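Aminotransferase (Streptomyces pactum, PDB 4ZM4) belongs to the class-III aminotransferases, pyridoxal-phosphate-dependent enzymes of fold type I, and forms a dimer whose active sites take residues from both subunits. Local coordinates at residues B[215-220]-B[248-253]; B[140-145]-B[209-214]. The protein carries 1 engineered substitution. All blocks are in the same frame, centred on the assembly; numbering follows the deposited sequence.

Coming from the N terminus, the chain first lays down 140-145, at the start of strand 142-146. Interaction 2 closes a loop of 63 residues when 209-214 returns beside it. The chain then runs straight on into 215-220, and interaction 1 closes a shorter loop of 27 residues, through helix 233-244, at 248-253. The two loops follow in series, neither nested nor crossed, and strand 212-217 serves both. It lies between 247-251 and 142-146, in the middle of a run of five parallel strands in the seven-stranded sheet. Interaction 2 ties the strands where they begin, away from P3B; interaction 1 carries on to their C-terminal ends, where Asp251 meets P3B.

Interaction 1 (B[215-220]-B[248-253]); sequences VIVEPV and LVFDEV. With P3B ((3E,4R,5R)-4,5-dihydroxy-3-{[(Z)-{3-hydroxy-2-methyl-5-[(phosphonooxy)methyl]pyridin-4(1H)-ylidene}methyl]imino}cyclohex-1-ene-1-carboxylic acid), chain H.
Pro219 sits on the ring of Phe250, its CG 3.9 Å from the ring centroid and over one face, a CH-pi contact displaced toward the rim. Val217 adds CG1, which its first torsion (chi1 66°) places between backbone N and carbonyl carbon, 3.6 Å from Phe250 CD1. This is the tight part. The whole contact is buried, so the looser parts are no solvent edge but thinner packing: along the same face toward the start of the strands, Val215 CB lies 4.4 Å from Leu248 CD1, and on the opposite face Ile216 CD1 meets Val249 CG1 at 4.1 Å. The strands run parallel, joined by Val249 N to Val215 O (2.9 Å), a more bent bond from Val217 N to Val249 O, and Asp251 N to Val217 O (2.8 Å).

At the C-terminal ends of the strands lies the P3B pocket. Asp251 OD2 accepts from NAP of P3B at 2.6 Å, the aspartate-pyridine nitrogen pairing of fold type I enzymes, and is also bonded to His151. OD1 takes Val253 N at 3.1 Å in an Asx turn, so both oxygens are held and the carboxylate's rotation is fixed. Val253 lies over one face of the pyridine ring. Glu218, bonded to Tyr150, approaches the ring's methyl group.

The pair belongs to a beta-alpha-beta unit: helix 233-244 packs on Val215 and Leu248, while strands 142-146 and 274-277 flank it.

Interaction 2 (B[140-145]-B[209-214]); sequences RTLVVT and GDRIAA
A parallel strand pairing, reinforced at its start by an arginine, joins 140-145 to 209-214 where both strands enter the sheet, with Arg140 reaching over to Ile212 and Leu142 bonding Ala213. The extended Arg140 chain brings NH1 to 2.9 Å from Ile212 O, above the carbonyl plane rather than on a lone pair. Asp210 O lies 3.0 Å over the centre of one guanidinium face, and NH2 is taken by Ser244 O; the group is thus gripped at two nitrogens and backed by a carbonyl.

In the seven-stranded sheet at the heart of the aminotransferase large domain, these strands are parallel neighbours, yet their short segments diverge by 60°. Leu142 O receives Ala213 N at 2.8 Å and, weakly, Ala214 N at 3.5 Å. Farther along, Val144 N bonds Ala214 O at 2.9 Å, with the donor in the carbonyl plane.

Ile212 is wedged against two side chains: CG1 touches Leu142 CD2 at 3.8 Å and CD1 touches Val144 CG2 at 3.9 Å. Leu142 CD2 also lies over one face of the Arg211 guanidinium, which a salt bridge to Asp208 holds at the exposed end. Ala213 and Ala214 pack under helix 123-138, against Thr138 and Ala134.

Interaction 1 (B[215-220]-B[248-253])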
# COMPACT_ATOMS: atom_id res chain seq x y z
N VAL B 215 -7.01 5.46 -21.20
CA VAL B 215 -8.03 6.20 -20.53
C VAL B 215 -8.34 5.46 -19.23
O VAL B 215 -8.76 4.30 -19.25
CB VAL B 215 -9.30 6.27 -21.34
CG1 VAL B 215 -10.35 7.08 -20.59
CG2 VAL B 215 -9.02 6.89 -22.72
N ILE B 216 -8.17 6.14 -18.08
CA ILE B 216 -8.58 5.55 -16.82
C ILE B 216 -9.88 6.20 -16.36
O ILE B 216 -10.07 7.42 -16.57
CB ILE B 216 -7.47 5.65 -15.74
CG1 ILE B 216 -7.89 4.91 -14.46
CG2 ILE B 216 -7.14 7.10 -15.41
CD1 ILE B 216 -6.73 4.49 -13.58
N VAL B 217 -10.78 5.39 -15.76
CA VAL B 217 -12.11 5.85 -15.46
C VAL B 217 -12.78 5.04 -14.33
O VAL B 217 -12.58 3.83 -14.23
CB VAL B 217 -12.96 5.79 -16.73
CG1 VAL B 217 -13.15 4.36 -17.16
CG2 VAL B 217 -14.31 6.48 -16.51
N GLU B 218 -13.51 5.73 -13.46
CA GLU B 218 -14.44 5.10 -12.53
C GLU B 218 -15.70 4.82 -13.31
O GLU B 218 -16.45 5.74 -13.65
CB GLU B 218 -14.78 6.00 -11.34
CG GLU B 218 -13.66 6.18 -10.33
CD GLU B 218 -14.12 6.98 -9.12
OE1 GLU B 218 -15.19 6.65 -8.53
OE2 GLU B 218 -13.42 7.96 -8.75
N PRO B 219 -15.99 3.53 -13.60
CA PRO B 219 -17.12 3.28 -14.51
C PRO B 219 -18.43 3.84 -13.94
O PRO B 219 -19.27 4.30 -14.70
CB PRO B 219 -17.16 1.75 -14.64
CG PRO B 219 -15.88 1.26 -14.09
CD PRO B 219 -15.36 2.28 -13.14
N VAL B 220 -18.61 3.76 -12.64
CA VAL B 220 -19.57 4.60 -11.94
C VAL B 220 -18.74 5.56 -11.10
O VAL B 220 -17.87 5.13 -10.35
CB VAL B 220 -20.45 3.82 -10.96
CG1 VAL B 220 -21.33 4.76 -10.16
CG2 VAL B 220 -21.30 2.82 -11.69
N LEU B 248 -8.13 0.68 -22.31
CA LEU B 248 -9.20 1.16 -21.45
C LEU B 248 -9.00 0.53 -20.06
O LEU B 248 -8.94 -0.71 -19.94
CB LEU B 248 -10.59 0.81 -22.02
CG LEU B 248 -11.83 1.21 -21.18
CD1 LEU B 248 -11.84 2.69 -20.82
CD2 LEU B 248 -13.10 0.86 -21.93
N VAL B 249 -8.83 1.39 -19.04
CA VAL B 249 -8.64 0.97 -17.67
C VAL B 249 -9.86 1.33 -16.83
O VAL B 249 -10.12 2.49 -16.59
CB VAL B 249 -7.37 1.60 -17.04
CG1 VAL B 249 -7.06 0.97 -15.71
CG2 VAL B 249 -6.14 1.42 -17.95
N PHE B 250 -10.59 0.32 -16.35
CA PHE B 250 -11.66 0.56 -15.39
C PHE B 250 -11.05 0.48 -14.02
O PHE B 250 -10.51 -0.56 -13.61
CB PHE B 250 -12.79 -0.48 -15.50
CG PHE B 250 -13.80 -0.22 -16.59
CD1 PHE B 250 -13.65 0.82 -17.49
CD2 PHE B 250 -14.88 -1.06 -16.75
CE1 PHE B 250 -14.57 1.03 -18.51
CE2 PHE B 250 -15.80 -0.87 -17.77
CZ PHE B 250 -15.65 0.19 -18.65
N ASP B 251 -11.14 1.57 -13.29
CA ASP B 251 -10.85 1.57 -11.85
C ASP B 251 -12.10 1.09 -11.15
O ASP B 251 -13.00 1.86 -10.90
CB ASP B 251 -10.44 2.98 -11.37
CG ASP B 251 -9.98 3.00 -9.94
OD1 ASP B 251 -10.16 2.00 -9.22
OD2 ASP B 251 -9.44 4.06 -9.51
N GLU B 252 -12.12 -0.19 -10.81
CA GLU B 252 -13.22 -0.77 -10.06
C GLU B 252 -12.90 -0.99 -8.58
O GLU B 252 -13.45 -1.90 -7.95
CB GLU B 252 -13.66 -2.07 -10.74
CG GLU B 252 -14.18 -1.85 -12.16
CD GLU B 252 -15.50 -2.56 -12.42
OE1 GLU B 252 -16.37 -2.51 -11.52
OE2 GLU B 252 -15.64 -3.18 -13.50
N VAL B 253 -12.03 -0.16 -8.03
CA VAL B 253 -11.64 -0.26 -6.62
C VAL B 253 -12.87 -0.20 -5.75
O VAL B 253 -13.01 -0.99 -4.83
CB VAL B 253 -10.63 0.87 -6.23
CG1 VAL B 253 -10.66 1.16 -4.73
CG2 VAL B 253 -9.22 0.48 -6.64
OAH P3B H . -4.94 4.09 -2.23
PBA P3B H . -6.31 3.41 -1.84
OAI P3B H . -6.88 4.35 -0.81
OAC P3B H . -6.17 2.02 -1.25
OAQ P3B H . -7.16 3.50 -3.28
CAM P3B H . -7.09 4.66 -4.17
CAV P3B H . -8.26 4.68 -4.88
CAL P3B H . -8.22 4.23 -6.19
NAP P3B H . -9.40 4.20 -6.92
CAU P3B H . -10.59 4.59 -6.35
CAA P3B H . -11.75 4.59 -7.08
CAW P3B H . -10.63 5.06 -5.11
OAE P3B H . -11.83 5.43 -4.62
CAX P3B H . -9.49 5.10 -4.30
CAJ P3B H . -9.57 5.61 -2.96
NAO P3B H . -10.70 6.23 -2.48
CAT P3B H . -10.75 6.83 -1.25
CAK P3B H . -9.64 7.06 -0.40
CAS P3B H . -9.71 7.75 0.81
CAR P3B H . -8.59 7.90 1.65
OAD P3B H . -8.67 8.42 2.78
OAB P3B H . -7.47 7.62 1.30
CAN P3B H . -10.89 8.05 1.37
CAY P3B H . -12.19 7.73 0.62
OAF P3B H . -12.99 8.89 0.87
CAZ P3B H . -12.03 7.40 -0.93
OAG P3B H . -13.15 6.67 -1.56

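Interaction 2 (B[140-145]-B[209-214])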
# COMPACT_ATOMS: atom_id res chain seq x y z
N ARG B 140 3.40 4.50 -25.53
CA ARG B 140 2.90 5.88 -25.48
C ARG B 140 3.00 6.34 -24.05
O ARG B 140 3.35 5.56 -23.18
CB ARG B 140 1.45 5.96 -25.98
CG ARG B 140 1.25 5.36 -27.37
CD ARG B 140 -0.25 5.26 -27.73
NE ARG B 140 -0.51 4.62 -29.02
CZ ARG B 140 -1.71 4.47 -29.56
NH1 ARG B 140 -2.79 4.92 -28.93
NH2 ARG B 140 -1.86 3.83 -30.72
N THR B 141 2.72 7.61 -23.80
CA THR B 141 2.82 8.16 -22.47
C THR B 141 1.55 8.85 -21.95
O THR B 141 1.31 8.85 -20.75
CB THR B 141 4.02 9.12 -22.36
OG1 THR B 141 3.82 10.22 -23.23
CG2 THR B 141 5.30 8.42 -22.75
N LEU B 142 0.73 9.40 -22.85
CA LEU B 142 -0.42 10.22 -22.46
C LEU B 142 -1.53 9.43 -21.81
O LEU B 142 -2.01 8.42 -22.38
CB LEU B 142 -0.93 10.95 -23.70
CG LEU B 142 -2.07 11.97 -23.54
CD1 LEU B 142 -1.68 13.11 -22.58
CD2 LEU B 142 -2.49 12.54 -24.88
N VAL B 143 -1.98 9.87 -20.64
CA VAL B 143 -3.12 9.23 -19.97
C VAL B 143 -4.28 10.22 -19.82
O VAL B 143 -4.06 11.39 -19.52
CB VAL B 143 -2.73 8.68 -18.59
CG1 VAL B 143 -3.93 8.14 -17.82
CG2 VAL B 143 -1.68 7.59 -18.74
N VAL B 144 -5.51 9.73 -20.02
CA VAL B 144 -6.71 10.54 -19.93
C VAL B 144 -7.47 10.20 -18.65
O VAL B 144 -7.64 9.00 -18.31
CB VAL B 144 -7.65 10.30 -21.12
CG1 VAL B 144 -8.98 11.02 -20.92
CG2 VAL B 144 -7.00 10.72 -22.45
N THR B 145 -7.89 11.23 -17.92
CA THR B 145 -8.71 11.08 -16.72
C THR B 145 -9.99 11.90 -16.86
O THR B 145 -10.13 12.71 -17.79
CB THR B 145 -7.96 11.59 -15.49
OG1 THR B 145 -7.67 12.98 -15.65
CG2 THR B 145 -6.69 10.86 -15.27
N GLY B 209 -5.99 10.60 -30.43
CA GLY B 209 -6.30 9.20 -30.18
C GLY B 209 -5.08 8.33 -30.31
O GLY B 209 -4.85 7.47 -29.45
N ASP B 210 -4.24 8.64 -31.30
CA ASP B 210 -3.02 7.89 -31.57
C ASP B 210 -1.85 8.07 -30.60
O ASP B 210 -0.91 7.26 -30.62
CB ASP B 210 -2.51 8.18 -32.99
CG ASP B 210 -2.11 9.64 -33.18
OD1 ASP B 210 -2.90 10.54 -32.85
OD2 ASP B 210 -1.01 9.89 -33.72
N ARG B 211 -1.91 9.09 -29.73
CA ARG B 211 -0.87 9.35 -28.68
C ARG B 211 -1.30 8.85 -27.30
O ARG B 211 -0.55 8.96 -26.35
CB ARG B 211 -0.61 10.86 -28.43
CG ARG B 211 -0.26 11.72 -29.57
CD ARG B 211 -0.60 13.18 -29.27
NE ARG B 211 0.05 13.64 -28.07
CZ ARG B 211 -0.29 14.72 -27.35
NH1 ARG B 211 -1.34 15.47 -27.64
NH2 ARG B 211 0.45 15.04 -26.32
N ILE B 212 -2.52 8.36 -27.17
CA ILE B 212 -3.04 8.01 -25.84
C ILE B 212 -2.67 6.58 -25.45
O ILE B 212 -3.10 5.61 -26.10
CB ILE B 212 -4.57 8.25 -25.77
CG1 ILE B 212 -4.85 9.74 -25.89
CG2 ILE B 212 -5.14 7.70 -24.44
CD1 ILE B 212 -6.27 10.09 -26.25
N ALA B 213 -1.91 6.44 -24.35
CA ALA B 213 -1.62 5.14 -23.78
C ALA B 213 -2.85 4.53 -23.13
O ALA B 213 -3.10 3.33 -23.26
CB ALA B 213 -0.50 5.25 -22.76
N ALA B 214 -3.59 5.32 -22.36
CA ALA B 214 -4.74 4.81 -21.59
C ALA B 214 -5.76 5.88 -21.28
O ALA B 214 -5.45 7.04 -21.11
CB ALA B 214 -4.27 4.17 -20.28